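Local coordinates for glycosylation Associate Protein 3 (Streptococcus agalactiae serotype V, PDB 6OYC) that probably serves the accessory Sec system within the Gap123 complex, linked to glycosylation and secretion of its substrate, and may bind sugar, at residues L61-S73 with S107-I121. Residues are numbered along the deposited sequence; the frame is centred on the assembly and turned at random.
Sequences LPLLRKGTRYSLS and SIIFIYPKEAYTYTI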
# COMPACT_ATOMS: atom_id res chain seq x y z
N LEU C 61 13.11 6.44 5.87
CA LEU C 61 13.75 6.18 4.59
C LEU C 61 14.73 5.02 4.75
O LEU C 61 15.41 4.93 5.78
CB LEU C 61 14.51 7.43 4.06
CG LEU C 61 13.60 8.64 3.83
CD1 LEU C 61 14.38 9.87 3.35
CD2 LEU C 61 12.47 8.28 2.85
N PRO C 62 14.85 4.15 3.75
CA PRO C 62 15.75 3.00 3.88
C PRO C 62 17.20 3.38 3.64
O PRO C 62 17.53 4.37 2.97
CB PRO C 62 15.26 2.05 2.78
CG PRO C 62 14.79 2.99 1.69
CD PRO C 62 14.19 4.20 2.43
N LEU C 63 18.06 2.52 4.16
CA LEU C 63 19.49 2.59 3.94
C LEU C 63 19.81 2.29 2.48
O LEU C 63 19.33 1.30 1.93
CB LEU C 63 20.17 1.58 4.86
CG LEU C 63 21.60 1.68 5.38
CD1 LEU C 63 21.86 3.01 6.07
CD2 LEU C 63 21.87 0.48 6.32
N LEU C 64 20.61 3.15 1.85
CA LEU C 64 20.95 3.00 0.44
C LEU C 64 22.43 2.68 0.28
O LEU C 64 23.23 2.86 1.21
CB LEU C 64 20.58 4.27 -0.35
CG LEU C 64 19.11 4.70 -0.29
CD1 LEU C 64 18.84 5.91 -1.20
CD2 LEU C 64 18.16 3.54 -0.64
N ARG C 65 22.80 2.20 -0.89
CA ARG C 65 24.19 1.80 -1.17
C ARG C 65 24.87 2.81 -2.08
O ARG C 65 24.34 3.14 -3.16
CB ARG C 65 24.25 0.39 -1.79
CG ARG C 65 23.37 -0.68 -1.12
CD ARG C 65 23.59 -0.70 0.37
NE ARG C 65 23.27 -1.98 1.01
CZ ARG C 65 22.15 -2.23 1.70
NH1 ARG C 65 21.19 -1.30 1.86
NH2 ARG C 65 22.00 -3.44 2.24
N LYS C 66 26.05 3.29 -1.67
CA LYS C 66 26.78 4.27 -2.46
C LYS C 66 27.10 3.71 -3.84
O LYS C 66 27.67 2.63 -3.97
CB LYS C 66 28.08 4.67 -1.76
CG LYS C 66 27.91 5.32 -0.37
CD LYS C 66 29.26 5.35 0.35
CE LYS C 66 29.15 5.76 1.80
NZ LYS C 66 29.68 7.12 1.97
N GLY C 67 26.72 4.46 -4.88
CA GLY C 67 26.96 4.03 -6.24
C GLY C 67 25.84 3.24 -6.89
O GLY C 67 25.91 2.97 -8.08
N THR C 68 24.80 2.87 -6.14
CA THR C 68 23.65 2.19 -6.72
C THR C 68 22.67 3.21 -7.28
O THR C 68 22.61 4.36 -6.82
CB THR C 68 22.99 1.30 -5.65
OG1 THR C 68 23.89 0.23 -5.34
CG2 THR C 68 21.62 0.72 -6.07
N ARG C 69 21.96 2.82 -8.34
CA ARG C 69 20.93 3.66 -8.94
C ARG C 69 19.59 3.43 -8.26
O ARG C 69 19.22 2.30 -7.99
CB ARG C 69 20.77 3.36 -10.43
CG ARG C 69 21.97 3.65 -11.31
CD ARG C 69 21.61 3.51 -12.81
NE ARG C 69 21.07 2.19 -13.15
CZ ARG C 69 21.82 1.11 -13.35
NH1 ARG C 69 23.14 1.19 -13.25
NH2 ARG C 69 21.25 -0.05 -13.66
N TYR C 70 18.85 4.51 -8.04
CA TYR C 70 17.51 4.40 -7.50
C TYR C 70 16.54 5.27 -8.28
O TYR C 70 16.91 6.28 -8.89
CB TYR C 70 17.47 4.77 -6.01
CG TYR C 70 18.34 3.89 -5.15
CD1 TYR C 70 17.84 2.74 -4.54
CD2 TYR C 70 19.68 4.23 -4.91
CE1 TYR C 70 18.65 1.94 -3.73
CE2 TYR C 70 20.49 3.44 -4.11
CZ TYR C 70 19.97 2.30 -3.52
OH TYR C 70 20.79 1.53 -2.74
N SER C 71 15.28 4.85 -8.25
CA SER C 71 14.16 5.58 -8.82
C SER C 71 13.30 6.16 -7.71
O SER C 71 12.93 5.45 -6.76
CB SER C 71 13.32 4.66 -9.71
OG SER C 71 12.16 5.35 -10.14
N LEU C 72 12.97 7.44 -7.82
CA LEU C 72 12.03 8.10 -6.91
C LEU C 72 10.86 8.61 -7.72
O LEU C 72 11.06 9.33 -8.71
CB LEU C 72 12.69 9.24 -6.16
CG LEU C 72 11.83 9.95 -5.11
CD1 LEU C 72 11.54 9.01 -3.94
CD2 LEU C 72 12.55 11.21 -4.66
N SER C 73 9.66 8.24 -7.30
CA SER C 73 8.43 8.58 -8.00
C SER C 73 7.50 9.32 -7.06
O SER C 73 7.43 9.00 -5.87
CB SER C 73 7.72 7.33 -8.54
OG SER C 73 8.62 6.54 -9.28
N SER C 107 9.05 10.95 -12.04
CA SER C 107 10.08 10.11 -11.48
C SER C 107 11.44 10.66 -11.86
O SER C 107 11.57 11.45 -12.80
CB SER C 107 9.93 8.66 -11.96
OG SER C 107 9.94 8.62 -13.37
N ILE C 108 12.45 10.27 -11.09
CA ILE C 108 13.84 10.52 -11.43
C ILE C 108 14.63 9.27 -11.07
O ILE C 108 14.19 8.42 -10.29
CB ILE C 108 14.47 11.75 -10.73
CG1 ILE C 108 14.43 11.60 -9.21
CG2 ILE C 108 13.79 13.06 -11.18
CD1 ILE C 108 15.11 12.76 -8.47
N ILE C 109 15.80 9.16 -11.66
CA ILE C 109 16.76 8.14 -11.30
C ILE C 109 18.03 8.85 -10.89
O ILE C 109 18.51 9.73 -11.61
CB ILE C 109 17.00 7.15 -12.45
CG1 ILE C 109 15.70 6.42 -12.77
CG2 ILE C 109 18.10 6.15 -12.07
CD1 ILE C 109 15.85 5.32 -13.81
N PHE C 110 18.56 8.50 -9.73
CA PHE C 110 19.77 9.12 -9.22
C PHE C 110 20.68 8.02 -8.71
O PHE C 110 20.23 6.91 -8.41
CB PHE C 110 19.45 10.10 -8.10
CG PHE C 110 18.90 9.43 -6.85
CD1 PHE C 110 17.54 9.16 -6.73
CD2 PHE C 110 19.75 9.05 -5.81
CE1 PHE C 110 17.03 8.54 -5.60
CE2 PHE C 110 19.25 8.42 -4.67
CZ PHE C 110 17.88 8.16 -4.57
N ILE C 111 21.96 8.34 -8.60
CA ILE C 111 22.93 7.48 -7.93
C ILE C 111 23.11 7.98 -6.51
O ILE C 111 23.34 9.17 -6.29
CB ILE C 111 24.26 7.45 -8.69
CG1 ILE C 111 24.16 6.48 -9.87
CG2 ILE C 111 25.39 7.06 -7.75
CD1 ILE C 111 25.03 6.87 -11.02
N TYR C 112 22.97 7.09 -5.54
CA TYR C 112 23.27 7.45 -4.16
C TYR C 112 24.76 7.76 -4.07
O TYR C 112 25.58 6.86 -4.31
CB TYR C 112 22.89 6.33 -3.21
CG TYR C 112 22.98 6.68 -1.74
CD1 TYR C 112 22.15 7.67 -1.18
CD2 TYR C 112 23.87 6.02 -0.89
CE1 TYR C 112 22.23 7.99 0.19
CE2 TYR C 112 23.95 6.32 0.47
CZ TYR C 112 23.13 7.30 1.01
OH TYR C 112 23.24 7.60 2.36
N PRO C 113 25.15 8.99 -3.77
CA PRO C 113 26.53 9.42 -4.00
C PRO C 113 27.50 8.93 -2.93
O PRO C 113 27.10 8.59 -1.81
CB PRO C 113 26.43 10.94 -4.00
CG PRO C 113 25.28 11.22 -3.11
CD PRO C 113 24.29 10.12 -3.35
N LYS C 114 28.79 8.95 -3.29
CA LYS C 114 29.85 8.40 -2.45
C LYS C 114 30.03 9.16 -1.14
O LYS C 114 30.45 8.57 -0.15
CB LYS C 114 31.20 8.38 -3.17
CG LYS C 114 31.51 7.18 -4.08
CD LYS C 114 30.38 6.84 -5.02
CE LYS C 114 30.52 7.72 -6.25
NZ LYS C 114 29.58 7.36 -7.34
N GLU C 115 29.75 10.46 -1.13
CA GLU C 115 29.91 11.28 0.07
C GLU C 115 28.69 11.26 0.98
O GLU C 115 28.73 11.83 2.07
CB GLU C 115 30.22 12.72 -0.33
CG GLU C 115 31.62 12.89 -0.89
CD GLU C 115 32.69 12.43 0.08
OE1 GLU C 115 32.61 12.78 1.27
OE2 GLU C 115 33.60 11.72 -0.36
N ALA C 116 27.60 10.61 0.55
CA ALA C 116 26.39 10.58 1.36
C ALA C 116 26.58 9.66 2.56
O ALA C 116 26.94 8.49 2.41
CB ALA C 116 25.21 10.11 0.51
N TYR C 117 26.37 10.21 3.76
CA TYR C 117 26.20 9.42 4.97
C TYR C 117 24.72 9.18 5.27
O TYR C 117 24.31 8.04 5.49
CB TYR C 117 26.86 10.11 6.17
CG TYR C 117 26.93 9.20 7.37
CD1 TYR C 117 27.70 8.03 7.33
CD2 TYR C 117 26.20 9.48 8.53
CE1 TYR C 117 27.75 7.16 8.41
CE2 TYR C 117 26.27 8.62 9.65
CZ TYR C 117 27.05 7.46 9.58
OH TYR C 117 27.13 6.58 10.64
N THR C 118 23.91 10.24 5.27
CA THR C 118 22.46 10.13 5.39
C THR C 118 21.80 10.92 4.26
O THR C 118 22.47 11.60 3.47
CB THR C 118 21.95 10.66 6.74
OG1 THR C 118 22.17 12.07 6.81
CG2 THR C 118 22.67 9.97 7.89
N TYR C 119 20.48 10.84 4.18
CA TYR C 119 19.77 11.66 3.21
C TYR C 119 18.36 11.96 3.72
O TYR C 119 17.84 11.30 4.61
CB TYR C 119 19.73 10.99 1.81
CG TYR C 119 18.88 9.74 1.69
CD1 TYR C 119 19.30 8.52 2.24
CD2 TYR C 119 17.65 9.77 1.04
CE1 TYR C 119 18.52 7.37 2.13
CE2 TYR C 119 16.85 8.62 0.93
CZ TYR C 119 17.30 7.43 1.47
OH TYR C 119 16.52 6.30 1.36
N THR C 120 17.77 13.00 3.16
CA THR C 120 16.40 13.38 3.46
C THR C 120 15.65 13.55 2.15
O THR C 120 16.25 13.80 1.11
CB THR C 120 16.31 14.69 4.25
OG1 THR C 120 16.79 15.75 3.42
CG2 THR C 120 17.11 14.63 5.56
N ILE C 121 14.33 13.46 2.22
CA ILE C 121 13.48 13.78 1.07
C ILE C 121 12.42 14.75 1.55
O ILE C 121 11.79 14.50 2.58
CB ILE C 121 12.85 12.52 0.45
CG1 ILE C 121 13.94 11.55 -0.02
CG2 ILE C 121 11.98 12.92 -0.70
CD1 ILE C 121 13.43 10.18 -0.47
O HOH W 1 21.16 5.68 3.26
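Leu64 and Tyr112 meet in the loops at one end of a beta-sandwich, consistent with a galactose-binding-domain-like fold: Leu64 CB sits over the middle of the Tyr112 ring, 3.7 Å from its centroid. Ala116 CB lies on the opposite face, and the backbone N of Lys66 is at the ring's edge, so the phenol is held between the two loops. Beyond CB, Leu64 CD1 comes within 3.4 Å of Tyr119 CZ. With CG between backbone N and carbonyl carbon (chi1 69°), Tyr119 carries its ring from strand 118-125 of the second sheet to Leu61 and Leu64, and its OH donates to Pro62 O (2.7 Å) in the carbonyl plane, on a lone pair. Strand 69-73 pairs with 107-111 in regular antiparallel register; Tyr70, Leu72, Ile108 and Phe110 share the inward face, where Tyr70 CB rests off-centre on the Phe110 ring. The ladder ends with Tyr112 N to Thr68 O and an almost straight Gly67 N to Tyr112 O. Tyr70 OH braces the type II turn, accepting from Arg65 N (2.8 Å). At the solvent-exposed turn, Lys66 NZ donates to Lys114 O (2.7 Å) and Ala116 O (3.1 Å), above both carbonyl planes. One water joins Leu64 N to Tyr112 OH, 3.0 Å from that hydroxyl.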